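PDB 1XI8: molybdenum cofactor biosynthesis protein from Pyrococcus furiosus, which probably acts as a molybdopterin molybdotransferase of the MoeA family, helping to insert molybdenum into molybdopterin during cofactor biosynthesis. Local coordinates for residues Lys40-Arg45 and Thr166-Gln171; Thr286-Gly291 and Val310-His315; Lys187-Val192 and Leu226-Phe231. All coordinates share one frame; numbering follows the deposited sequence.

Interaction 1 (Lys40-Arg45 and Thr166-Gln171)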
ATOM      1  N   LYS A  40     -12.339   2.786 -13.783  1.00 55.00           N
ATOM      2  CA  LYS A  40     -11.276   3.792 -13.698  1.00 55.00           C
ATOM      3  C   LYS A  40     -11.140   4.359 -12.284  1.00 55.00           C
ATOM      4  O   LYS A  40     -10.070   4.836 -11.899  1.00 55.00           O
ATOM      5  CB  LYS A  40     -11.544   4.943 -14.686  1.00 55.00           C
ATOM      6  N   ASP A  41     -12.216   4.306 -11.507  1.00 55.00           N
ATOM      7  CA  ASP A  41     -12.197   4.896 -10.169  1.00 55.00           C
ATOM      8  C   ASP A  41     -12.286   3.852  -9.045  1.00 55.00           C
ATOM      9  O   ASP A  41     -12.237   4.195  -7.870  1.00 55.00           O
ATOM     10  CB  ASP A  41     -13.312   5.953 -10.051  1.00 55.00           C
ATOM     11  CG  ASP A  41     -13.285   6.967 -11.211  1.00 55.00           C
ATOM     12  OD1 ASP A  41     -14.359   7.486 -11.606  1.00 55.00           O
ATOM     13  OD2 ASP A  41     -12.182   7.228 -11.741  1.00 55.00           O
ATOM     14  N   ALA A  42     -12.393   2.578  -9.416  1.00 55.00           N
ATOM     15  CA  ALA A  42     -12.593   1.495  -8.445  1.00 55.00           C
ATOM     16  C   ALA A  42     -11.341   1.031  -7.671  1.00 55.00           C
ATOM     17  O   ALA A  42     -11.458   0.289  -6.692  1.00 55.00           O
ATOM     18  CB  ALA A  42     -13.260   0.317  -9.120  1.00 55.00           C
ATOM     19  N   LEU A  43     -10.158   1.463  -8.105  1.00 55.00           N
ATOM     20  CA  LEU A  43      -8.903   1.065  -7.455  1.00 55.00           C
ATOM     21  C   LEU A  43      -8.884   1.293  -5.938  1.00 55.00           C
ATOM     22  O   LEU A  43      -9.062   2.400  -5.476  1.00 55.00           O
ATOM     23  CB  LEU A  43      -7.716   1.786  -8.107  1.00 55.00           C
ATOM     24  CG  LEU A  43      -6.319   1.363  -7.638  1.00 55.00           C
ATOM     25  CD1 LEU A  43      -6.048  -0.114  -7.967  1.00 55.00           C
ATOM     26  CD2 LEU A  43      -5.236   2.268  -8.234  1.00 55.00           C
ATOM     27  N   GLY A  44      -8.679   0.234  -5.166  1.00 55.00           N
ATOM     28  CA  GLY A  44      -8.558   0.348  -3.712  1.00 55.00           C
ATOM     29  C   GLY A  44      -9.850   0.310  -2.923  1.00 55.00           C
ATOM     30  O   GLY A  44      -9.835   0.304  -1.701  1.00 55.00           O
ATOM     31  N   ARG A  45     -10.976   0.287  -3.623  1.00 55.00           N
ATOM     32  CA  ARG A  45     -12.269   0.196  -2.973  1.00 55.00           C
ATOM     33  C   ARG A  45     -12.590  -1.272  -2.651  1.00 55.00           C
ATOM     34  O   ARG A  45     -11.937  -2.183  -3.160  1.00 55.00           O
ATOM     35  CB  ARG A  45     -13.340   0.819  -3.868  1.00 55.00           C
ATOM     36  CG  ARG A  45     -13.038   2.264  -4.290  1.00 55.00           C
ATOM     37  CD  ARG A  45     -13.277   3.269  -3.163  1.00 55.00           C
ATOM     38  NE  ARG A  45     -14.619   3.137  -2.591  1.00 55.00           N
ATOM     39  CZ  ARG A  45     -15.719   3.718  -3.078  1.00 55.00           C
ATOM     40  NH1 ARG A  45     -16.893   3.530  -2.481  1.00 55.00           N
ATOM     41  NH2 ARG A  45     -15.654   4.478  -4.164  1.00 55.00           N
ATOM     42  N   THR A 166     -12.960  -8.013  -1.300  1.00 55.00           N
ATOM     43  CA  THR A 166     -11.687  -7.840  -1.994  1.00 55.00           C
ATOM     44  C   THR A 166     -11.347  -6.360  -2.132  1.00 55.00           C
ATOM     45  O   THR A 166     -12.184  -5.568  -2.560  1.00 55.00           O
ATOM     46  CB  THR A 166     -11.686  -8.506  -3.386  1.00 55.00           C
ATOM     47  OG1 THR A 166     -11.797  -9.925  -3.237  1.00 55.00           O
ATOM     48  CG2 THR A 166     -10.397  -8.187  -4.135  1.00 55.00           C
ATOM     49  N   ILE A 167     -10.123  -6.000  -1.737  1.00 55.00           N
ATOM     50  CA  ILE A 167      -9.579  -4.658  -1.935  1.00 55.00           C
ATOM     51  C   ILE A 167      -9.051  -4.658  -3.352  1.00 55.00           C
ATOM     52  O   ILE A 167      -8.013  -5.236  -3.621  1.00 55.00           O
ATOM     53  CB  ILE A 167      -8.446  -4.351  -0.939  1.00 55.00           C
ATOM     54  CG1 ILE A 167      -8.959  -4.481   0.497  1.00 55.00           C
ATOM     55  CG2 ILE A 167      -7.845  -2.956  -1.187  1.00 55.00           C
ATOM     56  CD1 ILE A 167      -7.882  -4.372   1.551  1.00 55.00           C
ATOM     57  N   LEU A 168      -9.782  -4.029  -4.261  1.00 55.00           N
ATOM     58  CA  LEU A 168      -9.504  -4.153  -5.690  1.00 55.00           C
ATOM     59  C   LEU A 168      -8.132  -3.642  -6.128  1.00 55.00           C
ATOM     60  O   LEU A 168      -7.744  -2.522  -5.819  1.00 55.00           O
ATOM     61  CB  LEU A 168     -10.602  -3.473  -6.505  1.00 55.00           C
ATOM     62  CG  LEU A 168     -11.998  -4.032  -6.275  1.00 55.00           C
ATOM     63  CD1 LEU A 168     -13.037  -3.108  -6.884  1.00 55.00           C
ATOM     64  CD2 LEU A 168     -12.107  -5.432  -6.846  1.00 55.00           C
ATOM     65  N   ARG A 169      -7.418  -4.493  -6.860  1.00 55.00           N
ATOM     66  CA  ARG A 169      -6.071  -4.199  -7.335  1.00 55.00           C
ATOM     67  C   ARG A 169      -6.030  -4.088  -8.873  1.00 55.00           C
ATOM     68  O   ARG A 169      -7.014  -4.389  -9.556  1.00 55.00           O
ATOM     69  CB  ARG A 169      -5.111  -5.269  -6.822  1.00 55.00           C
ATOM     70  CG  ARG A 169      -4.961  -5.302  -5.293  1.00 55.00           C
ATOM     71  CD  ARG A 169      -4.381  -6.616  -4.858  1.00 55.00           C
ATOM     72  NE  ARG A 169      -5.100  -7.714  -5.493  1.00 55.00           N
ATOM     73  CZ  ARG A 169      -4.652  -8.962  -5.591  1.00 55.00           C
ATOM     74  NH1 ARG A 169      -3.468  -9.282  -5.098  1.00 55.00           N
ATOM     75  NH2 ARG A 169      -5.390  -9.887  -6.197  1.00 55.00           N
ATOM     76  N   PRO A 170      -4.893  -3.646  -9.427  1.00 55.00           N
ATOM     77  CA  PRO A 170      -4.874  -3.468 -10.874  1.00 55.00           C
ATOM     78  C   PRO A 170      -5.370  -4.697 -11.629  1.00 55.00           C
ATOM     79  O   PRO A 170      -6.096  -4.550 -12.609  1.00 55.00           O
ATOM     80  CB  PRO A 170      -3.397  -3.198 -11.172  1.00 55.00           C
ATOM     81  CG  PRO A 170      -2.868  -2.613  -9.906  1.00 55.00           C
ATOM     82  CD  PRO A 170      -3.605  -3.293  -8.803  1.00 55.00           C
ATOM     83  N   GLN A 171      -4.996  -5.895 -11.187  1.00 55.00           N
ATOM     84  CA  GLN A 171      -5.421  -7.110 -11.896  1.00 55.00           C
ATOM     85  C   GLN A 171      -6.886  -7.462 -11.611  1.00 55.00           C
ATOM     86  O   GLN A 171      -7.560  -8.093 -12.442  1.00 55.00           O
ATOM     87  CB  GLN A 171      -4.498  -8.308 -11.615  1.00 55.00           C
ATOM     88  CG  GLN A 171      -4.405  -8.768 -10.155  1.00 55.00           C
ATOM     89  CD  GLN A 171      -3.318  -8.035  -9.352  1.00 55.00           C
ATOM     90  OE1 GLN A 171      -3.135  -6.822  -9.482  1.00 55.00           O
ATOM     91  NE2 GLN A 171      -2.602  -8.780  -8.511  1.00 55.00           N
TER
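Gly-44 and Leu-168 face each other with CA atoms 5.0 Å apart, and two backbone hydrogen bonds join the segments beside a type II beta turn that runs from Ala-42 to Arg-45. Gly-44 N donates to Leu-168 O at 3.0 Å, with a C=O...N angle of 143°. Leu-168 N donates to Arg-45 O, also at 3.0 Å, and this bond is nearly straight at 172°. Leu-168 therefore both gives and receives.

Its side chain packs against the turn at Ala-42 and the carbonyl of Arg-45. CG is turned away from its own carbonyl carbon (chi1 -59°), and this sets CD1 3.8 Å from Ala-42 O and 4.1 Å from Ala-42 CB. Leu-43 reaches across from the outer corner of the turn. Its CD1 sits 3.6 Å from Leu-168 O and meets the ring of Pro-170 at CD. Ile-167 adds its CG2 methyl against Gly-44 O.

Leu-168 and Ala-42 also pack on Val-184 and Leu-173 of the same chain. The second subunit lies close by: Arg-169, at the N-cap position of helix 170-179, donates to Val-377 O and Ser-379 O of that subunit.

The two backbone bonds set the register of the turn against the start of the helix. Apolar side chains flank them, and with no charged pair between the segments the contact probably depends little on charge.

Interaction 2 (Thr286-Gly291 and Val310-His315)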
ATOM      1  N   THR A 286      -6.981   0.523  28.612  1.00 55.00           N
ATOM      2  CA  THR A 286      -6.606  -0.852  28.324  1.00 55.00           C
ATOM      3  C   THR A 286      -5.132  -1.103  28.633  1.00 55.00           C
ATOM      4  O   THR A 286      -4.407  -0.201  29.099  1.00 55.00           O
ATOM      5  CB  THR A 286      -6.905  -1.253  26.861  1.00 55.00           C
ATOM      6  OG1 THR A 286      -5.906  -0.712  25.995  1.00 55.00           O
ATOM      7  CG2 THR A 286      -8.274  -0.761  26.432  1.00 55.00           C
ATOM      8  N   THR A 287      -4.696  -2.336  28.372  1.00 55.00           N
ATOM      9  CA  THR A 287      -3.329  -2.754  28.680  1.00 55.00           C
ATOM     10  C   THR A 287      -2.267  -2.282  27.679  1.00 55.00           C
ATOM     11  O   THR A 287      -1.075  -2.528  27.882  1.00 55.00           O
ATOM     12  CB  THR A 287      -3.234  -4.292  28.813  1.00 55.00           C
ATOM     13  OG1 THR A 287      -3.734  -4.920  27.624  1.00 55.00           O
ATOM     14  CG2 THR A 287      -4.027  -4.773  30.012  1.00 55.00           C
ATOM     15  N   ILE A 288      -2.691  -1.617  26.604  1.00 55.00           N
ATOM     16  CA  ILE A 288      -1.764  -1.232  25.542  1.00 55.00           C
ATOM     17  C   ILE A 288      -0.865  -0.076  25.966  1.00 55.00           C
ATOM     18  O   ILE A 288      -1.262   0.776  26.750  1.00 55.00           O
ATOM     19  CB  ILE A 288      -2.475  -0.901  24.174  1.00 55.00           C
ATOM     20  CG1 ILE A 288      -3.094   0.507  24.190  1.00 55.00           C
ATOM     21  CG2 ILE A 288      -3.508  -1.985  23.801  1.00 55.00           C
ATOM     22  CD1 ILE A 288      -3.635   0.976  22.847  1.00 55.00           C
ATOM     23  N   ARG A 289       0.359  -0.084  25.449  1.00 55.00           N
ATOM     24  CA  ARG A 289       1.301   0.998  25.650  1.00 55.00           C
ATOM     25  C   ARG A 289       2.051   1.175  24.343  1.00 55.00           C
ATOM     26  O   ARG A 289       2.547   0.197  23.778  1.00 55.00           O
ATOM     27  CB  ARG A 289       2.291   0.695  26.791  1.00 55.00           C
ATOM     28  N   PRO A 290       2.111   2.417  23.838  1.00 55.00           N
ATOM     29  CA  PRO A 290       1.391   3.595  24.339  1.00 55.00           C
ATOM     30  C   PRO A 290      -0.118   3.581  24.028  1.00 55.00           C
ATOM     31  O   PRO A 290      -0.621   2.648  23.395  1.00 55.00           O
ATOM     32  CB  PRO A 290       2.042   4.740  23.574  1.00 55.00           C
ATOM     33  CG  PRO A 290       2.580   4.118  22.341  1.00 55.00           C
ATOM     34  CD  PRO A 290       2.976   2.731  22.690  1.00 55.00           C
ATOM     35  N   GLY A 291      -0.835   4.608  24.477  1.00 55.00           N
ATOM     36  CA  GLY A 291      -2.239   4.772  24.087  1.00 55.00           C
ATOM     37  C   GLY A 291      -3.219   4.149  25.049  1.00 55.00           C
ATOM     38  O   GLY A 291      -4.370   3.900  24.728  1.00 55.00           O
ATOM     39  N   VAL A 310      -1.818   8.116  19.393  1.00 55.00           N
ATOM     40  CA  VAL A 310      -2.911   8.174  18.437  1.00 55.00           C
ATOM     41  C   VAL A 310      -2.699   7.179  17.302  1.00 55.00           C
ATOM     42  O   VAL A 310      -3.620   6.468  16.902  1.00 55.00           O
ATOM     43  CB  VAL A 310      -3.094   9.601  17.887  1.00 55.00           C
ATOM     44  CG1 VAL A 310      -4.069   9.609  16.736  1.00 55.00           C
ATOM     45  CG2 VAL A 310      -3.581  10.515  18.991  1.00 55.00           C
ATOM     46  N   PHE A 311      -1.474   7.127  16.803  1.00 55.00           N
ATOM     47  CA  PHE A 311      -1.097   6.206  15.751  1.00 55.00           C
ATOM     48  C   PHE A 311      -1.252   4.762  16.244  1.00 55.00           C
ATOM     49  O   PHE A 311      -1.792   3.905  15.544  1.00 55.00           O
ATOM     50  CB  PHE A 311       0.350   6.499  15.365  1.00 55.00           C
ATOM     51  CG  PHE A 311       0.870   5.695  14.212  1.00 55.00           C
ATOM     52  CD1 PHE A 311       0.718   6.146  12.916  1.00 55.00           C
ATOM     53  CD2 PHE A 311       1.547   4.507  14.426  1.00 55.00           C
ATOM     54  CE1 PHE A 311       1.217   5.413  11.849  1.00 55.00           C
ATOM     55  CE2 PHE A 311       2.044   3.776  13.370  1.00 55.00           C
ATOM     56  CZ  PHE A 311       1.881   4.227  12.077  1.00 55.00           C
ATOM     57  N   THR A 312      -0.766   4.514  17.454  1.00 55.00           N
ATOM     58  CA  THR A 312      -0.844   3.207  18.091  1.00 55.00           C
ATOM     59  C   THR A 312      -2.284   2.739  18.230  1.00 55.00           C
ATOM     60  O   THR A 312      -2.614   1.613  17.864  1.00 55.00           O
ATOM     61  CB  THR A 312      -0.205   3.234  19.477  1.00 55.00           C
ATOM     62  OG1 THR A 312       1.195   3.452  19.331  1.00 55.00           O
ATOM     63  CG2 THR A 312      -0.436   1.910  20.195  1.00 55.00           C
ATOM     64  N   GLN A 313      -3.126   3.620  18.755  1.00 55.00           N
ATOM     65  CA  GLN A 313      -4.534   3.343  18.929  1.00 55.00           C
ATOM     66  C   GLN A 313      -5.226   3.107  17.590  1.00 55.00           C
ATOM     67  O   GLN A 313      -6.123   2.268  17.492  1.00 55.00           O
ATOM     68  CB  GLN A 313      -5.209   4.476  19.711  1.00 55.00           C
ATOM     69  CG  GLN A 313      -4.803   4.545  21.178  1.00 55.00           C
ATOM     70  CD  GLN A 313      -5.255   5.827  21.870  1.00 55.00           C
ATOM     71  OE1 GLN A 313      -5.522   6.852  21.229  1.00 55.00           O
ATOM     72  NE2 GLN A 313      -5.332   5.777  23.190  1.00 55.00           N
ATOM     73  N   PHE A 314      -4.808   3.831  16.554  1.00 55.00           N
ATOM     74  CA  PHE A 314      -5.431   3.642  15.242  1.00 55.00           C
ATOM     75  C   PHE A 314      -5.197   2.239  14.708  1.00 55.00           C
ATOM     76  O   PHE A 314      -6.141   1.571  14.291  1.00 55.00           O
ATOM     77  CB  PHE A 314      -4.985   4.676  14.197  1.00 55.00           C
ATOM     78  CG  PHE A 314      -5.629   4.461  12.860  1.00 55.00           C
ATOM     79  CD1 PHE A 314      -5.092   3.564  11.953  1.00 55.00           C
ATOM     80  CD2 PHE A 314      -6.790   5.127  12.521  1.00 55.00           C
ATOM     81  CE1 PHE A 314      -5.692   3.350  10.729  1.00 55.00           C
ATOM     82  CE2 PHE A 314      -7.395   4.916  11.290  1.00 55.00           C
ATOM     83  CZ  PHE A 314      -6.843   4.030  10.398  1.00 55.00           C
ATOM     84  N   HIS A 315      -3.940   1.806  14.723  1.00 55.00           N
ATOM     85  CA  HIS A 315      -3.568   0.481  14.224  1.00 55.00           C
ATOM     86  C   HIS A 315      -4.066  -0.678  15.085  1.00 55.00           C
ATOM     87  O   HIS A 315      -4.412  -1.734  14.561  1.00 55.00           O
ATOM     88  CB  HIS A 315      -2.054   0.375  14.017  1.00 55.00           C
ATOM     89  CG  HIS A 315      -1.576   1.034  12.761  1.00 55.00           C
ATOM     90  ND1 HIS A 315      -1.580   0.399  11.539  1.00 55.00           N
ATOM     91  CD2 HIS A 315      -1.087   2.278  12.535  1.00 55.00           C
ATOM     92  CE1 HIS A 315      -1.113   1.218  10.618  1.00 55.00           C
ATOM     93  NE2 HIS A 315      -0.808   2.364  11.196  1.00 55.00           N
TER
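Gln-313 and Thr-312, neighbours on helix 307-326, meet the segment from Ile-288 to Gly-291 in what is probably the molybdopterin-binding domain. Ile-288 and Arg-289 form a short strand that pairs with strand 350-358, and the chain turns after it at Pro-290, which has a cis peptide bond before it.

Thr-312 points at this turn, and its two branches do different jobs. The CG2 methyl, anti to the backbone N, comes to 3.3 Å from Pro-290 O. The side chains of Thr-312 and Pro-290 cross at about a right angle, with OG1 3.4 Å from Pro-290 CG. The polar need of OG1 is met within the helix, where it bonds to Val-308 O.

Gln-313 passes over Gly-291. Its chain is extended beyond CG (chi2 168°), which carries the amide past the glycine CA. Gly-291 has a positive phi of 93°. Gln-313 CG is 3.9 Å from Gly-291 CA, and the aliphatic part of the glutamine lies directly against the glycine backbone. Ile-288 crosses the glutamine at nearly a right angle too, with CD1 4.1 Å from Gln-313 CG. The same isoleucine also packs on Leu-316 and Phe-317, farther along the helix.

Both ends of the glutamine amide are used. OE1 accepts from Ser-304 N, which fixes the rotation of the group and ties the loop after strand 300-302 to the same residue. NE2 donates to Gly-291 O at 2.6 Å, approaching from above the carbonyl plane at a C=O...N angle of 111°, while the oxygen lies near the plane of the glutamine amide.

Interaction 3 (Lys187-Val192 and Leu226-Phe231)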
ATOM      1  N   LYS A 187     -18.395  -0.912  -1.615  1.00 55.00           N
ATOM      2  CA  LYS A 187     -18.982  -0.440  -0.362  1.00 55.00           C
ATOM      3  C   LYS A 187     -18.871   1.060  -0.265  1.00 55.00           C
ATOM      4  O   LYS A 187     -17.846   1.629  -0.631  1.00 55.00           O
ATOM      5  CB  LYS A 187     -18.275  -1.069   0.819  1.00 55.00           C
ATOM      6  CG  LYS A 187     -18.524  -2.540   0.944  1.00 55.00           C
ATOM      7  CD  LYS A 187     -19.728  -2.833   1.826  1.00 55.00           C
ATOM      8  CE  LYS A 187     -20.034  -4.324   1.833  1.00 55.00           C
ATOM      9  NZ  LYS A 187     -20.722  -4.789   3.056  1.00 55.00           N
ATOM     10  N   VAL A 188     -19.932   1.702   0.213  1.00 55.00           N
ATOM     11  CA  VAL A 188     -19.893   3.133   0.460  1.00 55.00           C
ATOM     12  C   VAL A 188     -18.953   3.332   1.634  1.00 55.00           C
ATOM     13  O   VAL A 188     -19.127   2.697   2.681  1.00 55.00           O
ATOM     14  CB  VAL A 188     -21.285   3.701   0.820  1.00 55.00           C
ATOM     15  CG1 VAL A 188     -21.202   5.201   1.035  1.00 55.00           C
ATOM     16  CG2 VAL A 188     -22.344   3.330  -0.259  1.00 55.00           C
ATOM     17  N   LYS A 189     -17.945   4.182   1.457  1.00 55.00           N
ATOM     18  CA  LYS A 189     -16.950   4.396   2.497  1.00 55.00           C
ATOM     19  C   LYS A 189     -17.621   4.799   3.815  1.00 55.00           C
ATOM     20  O   LYS A 189     -18.471   5.687   3.822  1.00 55.00           O
ATOM     21  CB  LYS A 189     -15.930   5.462   2.061  1.00 55.00           C
ATOM     22  CG  LYS A 189     -14.978   5.033   0.927  1.00 55.00           C
ATOM     23  CD  LYS A 189     -13.914   6.117   0.599  1.00 55.00           C
ATOM     24  CE  LYS A 189     -12.735   5.524  -0.157  1.00 55.00           C
ATOM     25  NZ  LYS A 189     -11.777   6.519  -0.719  1.00 55.00           N
ATOM     26  N   PRO A 190     -17.275   4.120   4.932  1.00 55.00           N
ATOM     27  CA  PRO A 190     -17.735   4.659   6.210  1.00 55.00           C
ATOM     28  C   PRO A 190     -17.203   6.078   6.393  1.00 55.00           C
ATOM     29  O   PRO A 190     -16.049   6.348   6.063  1.00 55.00           O
ATOM     30  CB  PRO A 190     -17.135   3.708   7.258  1.00 55.00           C
ATOM     31  CG  PRO A 190     -16.212   2.828   6.547  1.00 55.00           C
ATOM     32  CD  PRO A 190     -16.508   2.872   5.092  1.00 55.00           C
ATOM     33  N   LYS A 191     -18.047   6.979   6.882  1.00 55.00           N
ATOM     34  CA  LYS A 191     -17.612   8.336   7.153  1.00 55.00           C
ATOM     35  C   LYS A 191     -17.076   8.392   8.574  1.00 55.00           C
ATOM     36  O   LYS A 191     -17.710   7.892   9.495  1.00 55.00           O
ATOM     37  CB  LYS A 191     -18.756   9.328   6.958  1.00 55.00           C
ATOM     38  CG  LYS A 191     -19.079   9.633   5.505  1.00 55.00           C
ATOM     39  CD  LYS A 191     -20.391  10.398   5.411  1.00 55.00           C
ATOM     40  CE  LYS A 191     -20.697  10.896   3.996  1.00 55.00           C
ATOM     41  NZ  LYS A 191     -21.627  12.068   4.102  1.00 55.00           N
ATOM     42  N   VAL A 192     -15.902   8.994   8.744  1.00 55.00           N
ATOM     43  CA  VAL A 192     -15.249   9.023  10.043  1.00 55.00           C
ATOM     44  C   VAL A 192     -15.034  10.441  10.536  1.00 55.00           C
ATOM     45  O   VAL A 192     -14.167  11.160  10.038  1.00 55.00           O
ATOM     46  CB  VAL A 192     -13.888   8.279  10.017  1.00 55.00           C
ATOM     47  CG1 VAL A 192     -13.213   8.327  11.401  1.00 55.00           C
ATOM     48  CG2 VAL A 192     -14.069   6.839   9.545  1.00 55.00           C
ATOM     49  N   LEU A 226      -4.723   8.373   7.758  1.00 55.00           N
ATOM     50  CA  LEU A 226      -4.878   7.008   8.234  1.00 55.00           C
ATOM     51  C   LEU A 226      -6.236   6.422   7.844  1.00 55.00           C
ATOM     52  O   LEU A 226      -6.293   5.285   7.399  1.00 55.00           O
ATOM     53  CB  LEU A 226      -4.684   6.916   9.749  1.00 55.00           C
ATOM     54  CG  LEU A 226      -3.259   7.085  10.265  1.00 55.00           C
ATOM     55  CD1 LEU A 226      -3.260   7.403  11.749  1.00 55.00           C
ATOM     56  CD2 LEU A 226      -2.414   5.861   9.943  1.00 55.00           C
ATOM     57  N   VAL A 227      -7.316   7.189   8.004  1.00 55.00           N
ATOM     58  CA  VAL A 227      -8.642   6.691   7.645  1.00 55.00           C
ATOM     59  C   VAL A 227      -8.756   6.540   6.130  1.00 55.00           C
ATOM     60  O   VAL A 227      -9.275   5.544   5.625  1.00 55.00           O
ATOM     61  CB  VAL A 227      -9.803   7.565   8.220  1.00 55.00           C
ATOM     62  CG1 VAL A 227      -9.679   8.967   7.779  1.00 55.00           C
ATOM     63  CG2 VAL A 227     -11.138   7.055   7.729  1.00 55.00           C
ATOM     64  N   GLU A 228      -8.247   7.533   5.419  1.00 55.00           N
ATOM     65  CA  GLU A 228      -8.154   7.494   3.977  1.00 55.00           C
ATOM     66  C   GLU A 228      -7.457   6.216   3.529  1.00 55.00           C
ATOM     67  O   GLU A 228      -7.918   5.534   2.625  1.00 55.00           O
ATOM     68  CB  GLU A 228      -7.349   8.703   3.510  1.00 55.00           C
ATOM     69  CG  GLU A 228      -6.940   8.669   2.071  1.00 55.00           C
ATOM     70  CD  GLU A 228      -8.079   9.067   1.177  1.00 55.00           C
ATOM     71  OE1 GLU A 228      -8.997   9.741   1.711  1.00 55.00           O
ATOM     72  OE2 GLU A 228      -8.057   8.714  -0.032  1.00 55.00           O
ATOM     73  N   ARG A 229      -6.338   5.896   4.174  1.00 55.00           N
ATOM     74  CA  ARG A 229      -5.573   4.702   3.845  1.00 55.00           C
ATOM     75  C   ARG A 229      -6.352   3.439   4.181  1.00 55.00           C
ATOM     76  O   ARG A 229      -6.170   2.401   3.539  1.00 55.00           O
ATOM     77  CB  ARG A 229      -4.226   4.708   4.577  1.00 55.00           C
ATOM     78  CG  ARG A 229      -3.421   3.425   4.449  1.00 55.00           C
ATOM     79  CD  ARG A 229      -1.989   3.590   4.953  1.00 55.00           C
ATOM     80  NE  ARG A 229      -1.219   2.349   4.834  1.00 55.00           N
ATOM     81  CZ  ARG A 229      -0.609   1.928   3.725  1.00 55.00           C
ATOM     82  NH1 ARG A 229      -0.658   2.635   2.600  1.00 55.00           N
ATOM     83  NH2 ARG A 229       0.058   0.784   3.735  1.00 55.00           N
ATOM     84  N   TYR A 230      -7.220   3.525   5.182  1.00 55.00           N
ATOM     85  CA  TYR A 230      -7.968   2.342   5.620  1.00 55.00           C
ATOM     86  C   TYR A 230      -9.484   2.434   5.469  1.00 55.00           C
ATOM     87  O   TYR A 230     -10.227   2.316   6.437  1.00 55.00           O
ATOM     88  CB  TYR A 230      -7.548   1.901   7.035  1.00 55.00           C
ATOM     89  CG  TYR A 230      -6.163   1.310   7.037  1.00 55.00           C
ATOM     90  CD1 TYR A 230      -5.940   0.012   6.600  1.00 55.00           C
ATOM     91  CD2 TYR A 230      -5.072   2.063   7.440  1.00 55.00           C
ATOM     92  CE1 TYR A 230      -4.673  -0.531   6.579  1.00 55.00           C
ATOM     93  CE2 TYR A 230      -3.800   1.536   7.424  1.00 55.00           C
ATOM     94  CZ  TYR A 230      -3.603   0.239   6.992  1.00 55.00           C
ATOM     95  OH  TYR A 230      -2.327  -0.276   6.986  1.00 55.00           O
ATOM     96  N   PHE A 231      -9.902   2.646   4.225  1.00 55.00           N
ATOM     97  CA  PHE A 231     -11.272   2.425   3.747  1.00 55.00           C
ATOM     98  C   PHE A 231     -12.318   3.498   4.020  1.00 55.00           C
ATOM     99  O   PHE A 231     -13.360   3.505   3.381  1.00 55.00           O
ATOM    100  CB  PHE A 231     -11.770   1.046   4.192  1.00 55.00           C
ATOM    101  CG  PHE A 231     -10.729  -0.017   4.078  1.00 55.00           C
ATOM    102  CD1 PHE A 231     -10.165  -0.315   2.856  1.00 55.00           C
ATOM    103  CD2 PHE A 231     -10.297  -0.709   5.196  1.00 55.00           C
ATOM    104  CE1 PHE A 231      -9.194  -1.287   2.754  1.00 55.00           C
ATOM    105  CE2 PHE A 231      -9.327  -1.681   5.098  1.00 55.00           C
ATOM    106  CZ  PHE A 231      -8.779  -1.973   3.880  1.00 55.00           C
TER
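Val-192 and Val-227 meet through their methyls, with Val-192 CG2 3.5 Å from Val-227 CG2. Both side chains point toward the opposite segment and meet tip to tip. On Val-227 the touching methyl is the one anti to the backbone N (chi1 57° for CG1), and it also lies 3.8 Å from Val-192 CB.

At the other end, Phe-231 O is the meeting point. The chain of Lys-189 runs alongside it, with CG 3.3 Å away. Pro-190 CD approaches the same oxygen at 3.6 Å. Both are carbon-to-oxygen van der Waals contacts, and no hydrogen bond joins the two segments. Lys-189 NZ lies 4.4 Å from Glu-228 OE2, too far for a salt bridge, so any attraction is probably modest.

Farther out, the ring of Phe-231 turns away toward Ile-167, Ala-328 and Tyr-331. Pro-190 rests on Val-326 and Val-192 on Leu-322, both of helix 307-326, and backbone bonds from Pro-190 and Val-192 to Glu-233 hold the strand in place. Glu-228 also packs on Leu-43 of the second subunit.

Helix 219-229 thus lies against strand 191-196 and leads through Phe-231 into strand 233-239, which lies next to strand 191-196 and parallel to it. The strand, helix and parallel strand form a beta-alpha-beta unit at the edge of the mixed sheet within this chain.

Overall arrangement
From the N terminus, interaction 1 comes first and closes a long loop within the MoeA N-terminal region, joining the turn at 40-45 to the start of helix 170-179. Interaction 3 follows, joining the segment that leads into strand 191-196 to the end of helix 219-229. Interaction 2 comes last and closes a short loop between strand 288-289 and helix 307-326, in the probable molybdopterin-binding domain. The three are in series, so none nests or crosses. Interaction 3 touches both others: Arg-45 NH1 probably bonds to Lys-187 O, and Phe-314 packs on Leu-226 and Tyr-230. Interactions 1 and 2 stay about 12 Å apart at their nearest atoms.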